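PDB 3A2Q: 6-aminohexanoate-cyclic-dimer hydrolase from Arthrobacter sp., which hydrolyses one amide bond of the cyclic dimer of 6-aminohexanoic acid, a by-product of nylon-6 manufacture, to give the linear dimer. Local coordinates for residues A[178-183]-A[435-440]; A[312-317]-A[360-365]; A[76-81]-A[115-120]. The protein carries 1 engineered substitution. All blocks are in the same frame, centred on the assembly; numbering follows the deposited sequence.

Contact 1: A[178-183]-A[435-440]; sequences PASVCG and AISLPI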
ATOM      1  N   PRO A 178       0.262  -5.599  -2.135  1.00 21.29           N
ATOM      2  CA  PRO A 178      -0.368  -5.569  -3.459  1.00 24.86           C
ATOM      3  C   PRO A 178       0.636  -5.205  -4.553  1.00 23.91           C
ATOM      4  O   PRO A 178       0.512  -5.659  -5.686  1.00 24.47           O
ATOM      5  CB  PRO A 178      -1.463  -4.514  -3.306  1.00 25.56           C
ATOM      6  CG  PRO A 178      -1.789  -4.564  -1.843  1.00 29.84           C
ATOM      7  CD  PRO A 178      -0.445  -4.716  -1.193  1.00 24.37           C
ATOM      8  N   ALA A 179       1.621  -4.371  -4.216  1.00 25.30           N
ATOM      9  CA  ALA A 179       2.637  -3.973  -5.186  1.00 22.20           C
ATOM     10  C   ALA A 179       3.480  -5.187  -5.560  1.00 22.70           C
ATOM     11  O   ALA A 179       3.748  -5.425  -6.732  1.00 20.71           O
ATOM     12  CB  ALA A 179       3.539  -2.867  -4.603  1.00 21.93           C
ATOM     13  N   SER A 180       3.898  -5.951  -4.556  1.00 20.75           N
ATOM     14  CA  SER A 180       4.702  -7.148  -4.795  1.00 20.48           C
ATOM     15  C   SER A 180       3.928  -8.143  -5.667  1.00 23.74           C
ATOM     16  O   SER A 180       4.430  -8.643  -6.679  1.00 22.44           O
ATOM     17  CB  SER A 180       5.056  -7.811  -3.458  1.00 18.56           C
ATOM     18  OG  SER A 180       5.751  -9.038  -3.652  1.00 18.19           O
ATOM     19  N   VAL A 181       2.694  -8.413  -5.258  1.00 21.04           N
ATOM     20  CA  VAL A 181       1.824  -9.360  -5.953  1.00 23.82           C
ATOM     21  C   VAL A 181       1.415  -8.935  -7.361  1.00 22.86           C
ATOM     22  O   VAL A 181       1.213  -9.787  -8.230  1.00 25.89           O
ATOM     23  CB  VAL A 181       0.551  -9.616  -5.107  1.00 25.73           C
ATOM     24  CG1 VAL A 181      -0.479 -10.430  -5.901  1.00 26.25           C
ATOM     25  CG2 VAL A 181       0.932 -10.322  -3.824  1.00 25.11           C
ATOM     26  N   CYS A 182       1.308  -7.626  -7.592  1.00 24.75           N
ATOM     27  CA  CYS A 182       0.897  -7.109  -8.895  1.00 23.93           C
ATOM     28  C   CYS A 182       2.007  -6.552  -9.780  1.00 26.98           C
ATOM     29  O   CYS A 182       1.736  -6.022 -10.855  1.00 26.96           O
ATOM     30  CB  CYS A 182      -0.189  -6.048  -8.716  1.00 26.38           C
ATOM     31  SG  CYS A 182      -1.708  -6.713  -7.995  1.00 26.17           S
ATOM     32  N   GLY A 183       3.252  -6.659  -9.331  1.00 25.02           N
ATOM     33  CA  GLY A 183       4.359  -6.189 -10.149  1.00 25.70           C
ATOM     34  C   GLY A 183       4.488  -4.696 -10.375  1.00 24.03           C
ATOM     35  O   GLY A 183       4.816  -4.258 -11.480  1.00 25.52           O
ATOM     36  N   ALA A 435       9.658   1.997   3.637  1.00 18.82           N
ATOM     37  CA  ALA A 435       9.926   0.705   3.014  1.00 17.89           C
ATOM     38  C   ALA A 435       9.250   0.653   1.663  1.00 18.02           C
ATOM     39  O   ALA A 435       8.061   0.957   1.539  1.00 20.65           O
ATOM     40  CB  ALA A 435       9.406  -0.426   3.904  1.00 20.37           C
ATOM     41  N   ILE A 436      10.001   0.249   0.649  1.00 20.10           N
ATOM     42  CA  ILE A 436       9.460   0.204  -0.697  1.00 19.05           C
ATOM     43  C   ILE A 436       9.578  -1.183  -1.316  1.00 21.34           C
ATOM     44  O   ILE A 436      10.545  -1.907  -1.068  1.00 20.38           O
ATOM     45  CB  ILE A 436      10.194   1.244  -1.593  1.00 22.82           C
ATOM     46  CG1 ILE A 436       9.467   1.429  -2.924  1.00 23.30           C
ATOM     47  CG2 ILE A 436      11.635   0.795  -1.835  1.00 25.47           C
ATOM     48  CD1 ILE A 436       9.974   2.621  -3.713  1.00 25.38           C
ATOM     49  N   SER A 437       8.567  -1.567  -2.090  1.00 22.55           N
ATOM     50  CA  SER A 437       8.596  -2.853  -2.781  1.00 19.75           C
ATOM     51  C   SER A 437       8.837  -2.540  -4.255  1.00 21.84           C
ATOM     52  O   SER A 437       8.114  -1.736  -4.838  1.00 20.56           O
ATOM     53  CB  SER A 437       7.263  -3.590  -2.635  1.00 21.72           C
ATOM     54  OG  SER A 437       7.323  -4.846  -3.291  1.00 20.81           O
ATOM     55  N   LEU A 438       9.859  -3.165  -4.839  1.00 21.53           N
ATOM     56  CA  LEU A 438      10.202  -2.970  -6.245  1.00 22.38           C
ATOM     57  C   LEU A 438       9.893  -4.267  -6.987  1.00 22.57           C
ATOM     58  O   LEU A 438      10.233  -5.348  -6.510  1.00 22.86           O
ATOM     59  CB  LEU A 438      11.693  -2.640  -6.384  1.00 23.37           C
ATOM     60  CG  LEU A 438      12.174  -1.408  -5.609  1.00 22.96           C
ATOM     61  CD1 LEU A 438      13.680  -1.224  -5.818  1.00 26.76           C
ATOM     62  CD2 LEU A 438      11.415  -0.181  -6.081  1.00 22.81           C
ATOM     63  N   PRO A 439       9.255  -4.175  -8.168  1.00 25.21           N
ATOM     64  CA  PRO A 439       8.893  -5.354  -8.972  1.00 24.88           C
ATOM     65  C   PRO A 439      10.070  -5.955  -9.739  1.00 25.97           C
ATOM     66  O   PRO A 439      10.076  -5.995 -10.974  1.00 25.70           O
ATOM     67  CB  PRO A 439       7.813  -4.810  -9.898  1.00 22.20           C
ATOM     68  CG  PRO A 439       8.276  -3.409 -10.140  1.00 26.25           C
ATOM     69  CD  PRO A 439       8.725  -2.939  -8.775  1.00 23.64           C
ATOM     70  N   ILE A 440      11.053  -6.441  -8.990  1.00 24.57           N
ATOM     71  CA  ILE A 440      12.270  -7.010  -9.560  1.00 25.52           C
ATOM     72  C   ILE A 440      12.215  -8.487  -9.934  1.00 25.83           C
ATOM     73  O   ILE A 440      12.929  -8.926 -10.839  1.00 28.04           O
ATOM     74  CB  ILE A 440      13.454  -6.788  -8.586  1.00 27.86           C
ATOM     75  CG1 ILE A 440      13.745  -5.291  -8.468  1.00 31.18           C
ATOM     76  CG2 ILE A 440      14.685  -7.546  -9.054  1.00 26.12           C
ATOM     77  CD1 ILE A 440      14.782  -4.958  -7.397  1.00 33.06           C
TER
HETATM   78  O   HOH W   1       7.018  -4.789  -6.169  1.00 25.30           O

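Contact 2: A[312-317]-A[360-365]; sequences YSTICD and AACVDE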
ATOM      1  N   TYR A 312      -0.463  -6.107  18.694  1.00 27.13           N
ATOM      2  CA  TYR A 312      -0.975  -5.363  17.559  1.00 25.88           C
ATOM      3  C   TYR A 312      -2.404  -5.810  17.241  1.00 27.80           C
ATOM      4  O   TYR A 312      -3.271  -4.994  16.921  1.00 28.20           O
ATOM      5  CB  TYR A 312      -0.061  -5.588  16.352  1.00 25.40           C
ATOM      6  CG  TYR A 312      -0.391  -4.737  15.151  1.00 31.33           C
ATOM      7  CD1 TYR A 312      -0.517  -3.351  15.264  1.00 40.81           C
ATOM      8  CD2 TYR A 312      -0.559  -5.312  13.894  1.00 37.62           C
ATOM      9  CE1 TYR A 312      -0.803  -2.562  14.152  1.00 39.28           C
ATOM     10  CE2 TYR A 312      -0.842  -4.533  12.777  1.00 40.70           C
ATOM     11  CZ  TYR A 312      -0.964  -3.163  12.912  1.00 39.66           C
ATOM     12  OH  TYR A 312      -1.261  -2.400  11.809  1.00 42.13           O
ATOM     13  N   SER A 313      -2.642  -7.113  17.336  1.00 25.98           N
ATOM     14  CA  SER A 313      -3.958  -7.678  17.058  1.00 29.13           C
ATOM     15  C   SER A 313      -5.013  -7.097  17.996  1.00 25.41           C
ATOM     16  O   SER A 313      -6.129  -6.799  17.575  1.00 29.02           O
ATOM     17  CB  SER A 313      -3.918  -9.204  17.214  1.00 27.79           C
ATOM     18  OG  SER A 313      -5.130  -9.789  16.762  1.00 35.77           O
ATOM     19  N   THR A 314      -4.656  -6.948  19.265  1.00 27.55           N
ATOM     20  CA  THR A 314      -5.577  -6.399  20.255  1.00 28.74           C
ATOM     21  C   THR A 314      -5.956  -4.967  19.890  1.00 29.91           C
ATOM     22  O   THR A 314      -7.116  -4.576  19.989  1.00 27.47           O
ATOM     23  CB  THR A 314      -4.952  -6.433  21.659  1.00 33.79           C
ATOM     24  OG1 THR A 314      -4.718  -7.798  22.031  1.00 31.41           O
ATOM     25  CG2 THR A 314      -5.879  -5.770  22.681  1.00 29.54           C
ATOM     26  N   ILE A 315      -4.970  -4.188  19.453  1.00 29.10           N
ATOM     27  CA  ILE A 315      -5.230  -2.814  19.056  1.00 27.53           C
ATOM     28  C   ILE A 315      -6.139  -2.824  17.833  1.00 25.69           C
ATOM     29  O   ILE A 315      -7.057  -2.009  17.724  1.00 29.28           O
ATOM     30  CB  ILE A 315      -3.918  -2.080  18.731  1.00 26.06           C
ATOM     31  CG1 ILE A 315      -3.100  -1.912  20.010  1.00 29.72           C
ATOM     32  CG2 ILE A 315      -4.220  -0.735  18.081  1.00 22.88           C
ATOM     33  CD1 ILE A 315      -1.700  -1.372  19.789  1.00 24.69           C
ATOM     34  N   CYS A 316      -5.892  -3.761  16.921  1.00 25.93           N
ATOM     35  CA  CYS A 316      -6.700  -3.879  15.714  1.00 26.14           C
ATOM     36  C   CYS A 316      -8.157  -4.227  16.042  1.00 27.88           C
ATOM     37  O   CYS A 316      -9.074  -3.745  15.376  1.00 26.55           O
ATOM     38  CB  CYS A 316      -6.103  -4.927  14.772  1.00 28.93           C
ATOM     39  SG  CYS A 316      -4.643  -4.346  13.862  1.00 33.20           S
ATOM     40  N   ASP A 317      -8.372  -5.056  17.064  1.00 27.93           N
ATOM     41  CA  ASP A 317      -9.738  -5.415  17.447  1.00 30.18           C
ATOM     42  C   ASP A 317     -10.505  -4.151  17.816  1.00 30.07           C
ATOM     43  O   ASP A 317     -11.638  -3.954  17.386  1.00 31.61           O
ATOM     44  CB  ASP A 317      -9.753  -6.367  18.647  1.00 29.26           C
ATOM     45  CG  ASP A 317      -9.282  -7.763  18.298  1.00 29.44           C
ATOM     46  OD1 ASP A 317      -9.363  -8.141  17.111  1.00 37.15           O
ATOM     47  OD2 ASP A 317      -8.844  -8.488  19.217  1.00 29.84           O
ATOM     48  N   ALA A 360      -3.400   0.482  26.444  1.00 29.18           N
ATOM     49  CA  ALA A 360      -2.215   1.309  26.641  1.00 30.15           C
ATOM     50  C   ALA A 360      -0.949   0.459  26.648  1.00 29.71           C
ATOM     51  O   ALA A 360       0.073   0.853  26.090  1.00 27.34           O
ATOM     52  CB  ALA A 360      -2.325   2.085  27.946  1.00 32.23           C
ATOM     53  N   ALA A 361      -1.014  -0.708  27.283  1.00 27.71           N
ATOM     54  CA  ALA A 361       0.144  -1.595  27.344  1.00 27.64           C
ATOM     55  C   ALA A 361       0.527  -2.110  25.956  1.00 27.49           C
ATOM     56  O   ALA A 361       1.712  -2.221  25.632  1.00 31.99           O
ATOM     57  CB  ALA A 361      -0.143  -2.772  28.279  1.00 29.30           C
ATOM     58  N   CYS A 362      -0.476  -2.423  25.142  1.00 27.48           N
ATOM     59  CA  CYS A 362      -0.232  -2.921  23.794  1.00 27.24           C
ATOM     60  C   CYS A 362       0.494  -1.869  22.960  1.00 27.71           C
ATOM     61  O   CYS A 362       1.413  -2.188  22.204  1.00 27.15           O
ATOM     62  CB  CYS A 362      -1.549  -3.298  23.113  1.00 30.41           C
ATOM     63  SG  CYS A 362      -2.316  -4.807  23.753  1.00 32.38           S
ATOM     64  N   VAL A 363       0.081  -0.615  23.095  1.00 27.39           N
ATOM     65  CA  VAL A 363       0.728   0.457  22.348  1.00 27.13           C
ATOM     66  C   VAL A 363       2.183   0.571  22.790  1.00 26.24           C
ATOM     67  O   VAL A 363       3.081   0.748  21.962  1.00 30.17           O
ATOM     68  CB  VAL A 363       0.006   1.808  22.555  1.00 27.48           C
ATOM     69  CG1 VAL A 363       0.802   2.936  21.900  1.00 25.09           C
ATOM     70  CG2 VAL A 363      -1.390   1.742  21.960  1.00 23.48           C
ATOM     71  N   ASP A 364       2.428   0.467  24.091  1.00 25.72           N
ATOM     72  CA  ASP A 364       3.799   0.542  24.587  1.00 24.82           C
ATOM     73  C   ASP A 364       4.642  -0.581  23.992  1.00 26.28           C
ATOM     74  O   ASP A 364       5.812  -0.383  23.672  1.00 27.45           O
ATOM     75  CB  ASP A 364       3.844   0.435  26.114  1.00 27.64           C
ATOM     76  CG  ASP A 364       3.517   1.746  26.805  1.00 32.65           C
ATOM     77  OD1 ASP A 364       3.351   2.769  26.108  1.00 30.74           O
ATOM     78  OD2 ASP A 364       3.438   1.746  28.052  1.00 33.82           O
ATOM     79  N   GLU A 365       4.052  -1.765  23.858  1.00 27.98           N
ATOM     80  CA  GLU A 365       4.779  -2.903  23.295  1.00 27.28           C
ATOM     81  C   GLU A 365       5.225  -2.604  21.867  1.00 27.33           C
ATOM     82  O   GLU A 365       6.294  -3.038  21.441  1.00 27.59           O
ATOM     83  CB  GLU A 365       3.912  -4.169  23.317  1.00 29.31           C
ATOM     84  CG  GLU A 365       3.816  -4.823  24.695  1.00 35.16           C
ATOM     85  CD  GLU A 365       5.178  -5.013  25.350  1.00 42.35           C
ATOM     86  OE1 GLU A 365       6.062  -5.638  24.729  1.00 46.48           O
ATOM     87  OE2 GLU A 365       5.369  -4.537  26.487  1.00 49.84           O
TER

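Contact 3: A[76-81]-A[115-120]; sequences VVSQGD and LGKTNT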
ATOM      1  N   VAL A  76      -9.148   7.875   3.264  1.00 34.30           N
ATOM      2  CA  VAL A  76      -9.282   9.169   2.612  1.00 36.73           C
ATOM      3  C   VAL A  76     -10.566   9.143   1.802  1.00 37.34           C
ATOM      4  O   VAL A  76     -10.944   8.098   1.282  1.00 40.01           O
ATOM      5  CB  VAL A  76      -8.085   9.469   1.672  1.00 36.39           C
ATOM      6  CG1 VAL A  76      -6.793   9.484   2.466  1.00 38.56           C
ATOM      7  CG2 VAL A  76      -8.017   8.434   0.567  1.00 45.47           C
ATOM      8  N   VAL A  77     -11.242  10.283   1.713  1.00 35.20           N
ATOM      9  CA  VAL A  77     -12.489  10.357   0.963  1.00 34.25           C
ATOM     10  C   VAL A  77     -12.497  11.525  -0.011  1.00 33.22           C
ATOM     11  O   VAL A  77     -11.687  12.443   0.099  1.00 30.63           O
ATOM     12  CB  VAL A  77     -13.704  10.486   1.911  1.00 31.83           C
ATOM     13  CG1 VAL A  77     -13.849   9.224   2.744  1.00 35.14           C
ATOM     14  CG2 VAL A  77     -13.539  11.697   2.817  1.00 32.18           C
ATOM     15  N   SER A  78     -13.409  11.470  -0.979  1.00 33.96           N
ATOM     16  CA  SER A  78     -13.553  12.525  -1.977  1.00 34.75           C
ATOM     17  C   SER A  78     -14.961  13.108  -1.847  1.00 37.85           C
ATOM     18  O   SER A  78     -15.941  12.371  -1.743  1.00 38.77           O
ATOM     19  CB  SER A  78     -13.325  11.967  -3.385  1.00 34.62           C
ATOM     20  OG  SER A  78     -14.141  10.834  -3.624  1.00 40.41           O
ATOM     21  N   GLN A  79     -15.046  14.433  -1.844  1.00 40.19           N
ATOM     22  CA  GLN A  79     -16.315  15.143  -1.681  1.00 41.58           C
ATOM     23  C   GLN A  79     -17.422  14.745  -2.653  1.00 40.19           C
ATOM     24  O   GLN A  79     -17.219  14.711  -3.864  1.00 38.75           O
ATOM     25  CB  GLN A  79     -16.068  16.650  -1.775  1.00 46.83           C
ATOM     26  CG  GLN A  79     -17.288  17.510  -1.513  1.00 54.96           C
ATOM     27  CD  GLN A  79     -16.949  18.986  -1.480  1.00 63.75           C
ATOM     28  OE1 GLN A  79     -16.442  19.541  -2.457  1.00 68.51           O
ATOM     29  NE2 GLN A  79     -17.223  19.631  -0.351  1.00 65.48           N
ATOM     30  N   GLY A  80     -18.591  14.442  -2.096  1.00 41.53           N
ATOM     31  CA  GLY A  80     -19.738  14.068  -2.904  1.00 42.20           C
ATOM     32  C   GLY A  80     -19.727  12.684  -3.529  1.00 45.25           C
ATOM     33  O   GLY A  80     -20.664  12.325  -4.243  1.00 44.49           O
ATOM     34  N   ASP A  81     -18.688  11.897  -3.265  1.00 43.56           N
ATOM     35  CA  ASP A  81     -18.606  10.563  -3.846  1.00 42.86           C
ATOM     36  C   ASP A  81     -18.930   9.428  -2.882  1.00 41.34           C
ATOM     37  O   ASP A  81     -18.786   9.560  -1.666  1.00 41.44           O
ATOM     38  CB  ASP A  81     -17.220  10.341  -4.449  1.00 43.48           C
ATOM     39  CG  ASP A  81     -16.860  11.395  -5.473  1.00 46.20           C
ATOM     40  OD1 ASP A  81     -17.722  11.722  -6.312  1.00 47.75           O
ATOM     41  OD2 ASP A  81     -15.713  11.893  -5.446  1.00 47.31           O
ATOM     42  N   LEU A 115      -9.913   9.759 -11.169  1.00 38.70           N
ATOM     43  CA  LEU A 115     -10.597   8.870 -12.103  1.00 38.91           C
ATOM     44  C   LEU A 115     -11.606   7.928 -11.458  1.00 38.70           C
ATOM     45  O   LEU A 115     -12.571   7.515 -12.099  1.00 41.24           O
ATOM     46  CB  LEU A 115      -9.565   8.046 -12.882  1.00 39.65           C
ATOM     47  CG  LEU A 115     -10.085   7.200 -14.045  1.00 38.08           C
ATOM     48  CD1 LEU A 115     -10.683   8.119 -15.110  1.00 36.59           C
ATOM     49  CD2 LEU A 115      -8.941   6.380 -14.634  1.00 38.68           C
ATOM     50  N   GLY A 116     -11.384   7.578 -10.195  1.00 37.99           N
ATOM     51  CA  GLY A 116     -12.298   6.678  -9.516  1.00 35.73           C
ATOM     52  C   GLY A 116     -11.706   6.061  -8.263  1.00 35.68           C
ATOM     53  O   GLY A 116     -10.593   6.402  -7.864  1.00 34.65           O
ATOM     54  N   LYS A 117     -12.455   5.156  -7.641  1.00 33.69           N
ATOM     55  CA  LYS A 117     -12.004   4.490  -6.424  1.00 35.59           C
ATOM     56  C   LYS A 117     -11.733   3.002  -6.645  1.00 36.38           C
ATOM     57  O   LYS A 117     -12.383   2.358  -7.470  1.00 37.86           O
ATOM     58  CB  LYS A 117     -13.037   4.656  -5.314  1.00 34.94           C
ATOM     59  CG  LYS A 117     -13.254   6.087  -4.861  1.00 38.37           C
ATOM     60  CD  LYS A 117     -14.113   6.089  -3.618  1.00 42.38           C
ATOM     61  CE  LYS A 117     -14.161   7.442  -2.945  1.00 38.60           C
ATOM     62  NZ  LYS A 117     -14.789   7.294  -1.601  1.00 42.20           N
ATOM     63  N   THR A 118     -10.780   2.461  -5.890  1.00 33.70           N
ATOM     64  CA  THR A 118     -10.402   1.056  -6.014  1.00 31.01           C
ATOM     65  C   THR A 118     -10.890   0.159  -4.884  1.00 32.22           C
ATOM     66  O   THR A 118     -11.087   0.602  -3.751  1.00 33.14           O
ATOM     67  CB  THR A 118      -8.888   0.920  -6.112  1.00 32.17           C
ATOM     68  OG1 THR A 118      -8.283   1.626  -5.021  1.00 28.12           O
ATOM     69  CG2 THR A 118      -8.396   1.488  -7.431  1.00 28.07           C
ATOM     70  N   ASN A 119     -11.044  -1.122  -5.204  1.00 30.70           N
ATOM     71  CA  ASN A 119     -11.536  -2.113  -4.258  1.00 30.76           C
ATOM     72  C   ASN A 119     -10.581  -2.442  -3.110  1.00 28.11           C
ATOM     73  O   ASN A 119      -9.363  -2.312  -3.237  1.00 31.07           O
ATOM     74  CB  ASN A 119     -11.920  -3.387  -5.020  1.00 29.71           C
ATOM     75  CG  ASN A 119     -12.807  -4.310  -4.208  1.00 31.73           C
ATOM     76  OD1 ASN A 119     -13.549  -3.865  -3.328  1.00 31.96           O
ATOM     77  ND2 ASN A 119     -12.753  -5.601  -4.514  1.00 35.81           N
ATOM     78  N   THR A 120     -11.161  -2.872  -1.993  1.00 28.49           N
ATOM     79  CA  THR A 120     -10.425  -3.226  -0.783  1.00 26.87           C
ATOM     80  C   THR A 120     -11.234  -4.221   0.049  1.00 28.70           C
ATOM     81  O   THR A 120     -12.459  -4.297  -0.081  1.00 30.35           O
ATOM     82  CB  THR A 120     -10.201  -1.976   0.110  1.00 23.00           C
ATOM     83  OG1 THR A 120      -9.737  -2.378   1.406  1.00 27.81           O
ATOM     84  CG2 THR A 120     -11.516  -1.212   0.285  1.00 28.60           C
TER
HETATM   85  O   HOH W   2     -11.972   7.129  -0.744  1.00 40.27           O
HETATM   86  O   HOH W   3     -15.724   9.611  -0.990  1.00 38.57           O

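Contact 1: A[178-183]-A[435-440]
Gly183 and Pro439 make the tight end of this contact: CB of the proline ring rests 3.4 Å from the carbonyl carbon Gly183 C, with CG a little further off beside Gly183 O. Gly183 ends helix 176-182 in a Schellman motif with positive phi (68°); having no side chain, it offers bare backbone to the ring. Pro439 is itself the centre of an inverse gamma turn, so two chain bends meet here.

Towards Ala179 and Ser180 the packing is looser. The methyl carbon Ala179 CB lies 4.3 Å from Ser437 CB, and Ser437 OG stands 3.7 Å from Ser180 CB. No direct hydrogen bond joins the segments. Instead a water binds Ser437 OG at 2.9 Å and makes a weak bond to Ala179 O. Both serine hydroxyls are buried and turn to other partners: with OG anti to the backbone N (chi1 175°), Ser180 reaches Gly450 N, while Ser437 OG bonds to Thr388 OG1.

In the fold, the C-terminal turn of helix 176-182 lies against one face of strand 435-442. That strand runs antiparallel between strands 185-188 and 448-455, and Leu438, directed away from the helix, packs on helix 460-473 across the sheet.

Contact 2: A[312-317]-A[360-365]
Cys362 packs between Thr314 and Ile315, the first point at which helix 356-378 meets helix 308-331 as one moves along residues 360-365. Its two side-chain atoms divide the work. CB meets the ethyl branch of Ile315, with Cys362 CB 3.7 Å from Ile315 CG1 and nearly as close to CD1. SG lies beside the backbone N, anti to its own carbonyl carbon (chi1 -72°), and is thereby carried to Thr314, where it touches CB at 3.7 Å and the methyl CG2 at much the same range. Thr314 therefore offers its carbon side to the sulfur, while its OG1 makes a weak hydrogen bond back to Lys310 O within its own helix.

Val363 comes next and extends the apolar patch. Its CG2 methyl is 3.8 Å from Ile315 CD1, the two side chains crossing at about a right angle. The extended ethyl arm of Ile315 (chi2 172°) thus ends against Val363 after passing along Cys362. Further on comes Glu365; its side chain and that of Cys362 also touch Asp311, just before Tyr312.

No hydrogen bond links the two segments: this is plain helix-helix packing, in which the axes of the two short segments approach to 9.0 Å, with N-to-C directions 132° apart. Phe359 and Leu366 of helix 356-378 also pack on Ile315. Helix 202-207 touches both helices, through Ala207 on Val363 and through Val206 on Ile315 and on Cys316, a residue of the 6-aminohexanoic acid pocket.

Contact 3: A[76-81]-A[115-120]
Lys117 sends its side chain, extended beyond CG, from strand 113-118 towards the loop of residues 76-81, and Ser78 meets it near the far end: Ser78 OG lies 3.5 Å from Lys117 CE, short of the ammonium group. That hydroxyl sits between its backbone N and carbonyl carbon (chi1 52°), from where it donates a 2.6 Å hydrogen bond to Asp81 OD2, on the anti lone pair of that oxygen. The bond spans the type II turn from Ser78 to Asp81, and OD2 also forms a salt bridge with Lys52. Replacing Ser78 by an alanine would remove this link across the turn, and Asp81 OD2, left with Lys52, would probably be held less firmly in its rotation.

Two waters carry Lys117 NZ to the loop backbone. One accepts from NZ at 2.6 Å, accepts also from Ser78 N and donates to Asp81 O; the other accepts from NZ at 2.9 Å and donates to Val76 O. Asp73 and Ile82 O bind the same nitrogen directly, which probably offsets much of the charge of this buried lysine.

Through Lys117, strand 113-118, second from the edge of the sheet between strands 45-48 and 68-72, is tied to the loop leading from strand 68-72 to helix 88-93.

Overall arrangement
The three contacts lie in different parts of one amidase-family chain. Contacts 1 and 3 both reach the large mixed sheet, on strands 435-442 and 113-118, with centres 23 Å apart and nearest atoms about 8 Å apart. Contact 2 is purely helical, its centre 28 Å from that of contact 1 and 29 Å from that of contact 3. A bound 6-aminohexanoic acid lies about 8 Å from the side chain of Ile315, and one about 12 Å from that of Ala179. The side chain of Ala179 is about 10 Å from that of Ala174, the engineered position of the probable acyl-ester nucleophile, while the side chains of Lys117 and Lys72, the latter assigned to the charge relay by similarity, are about 7 Å apart.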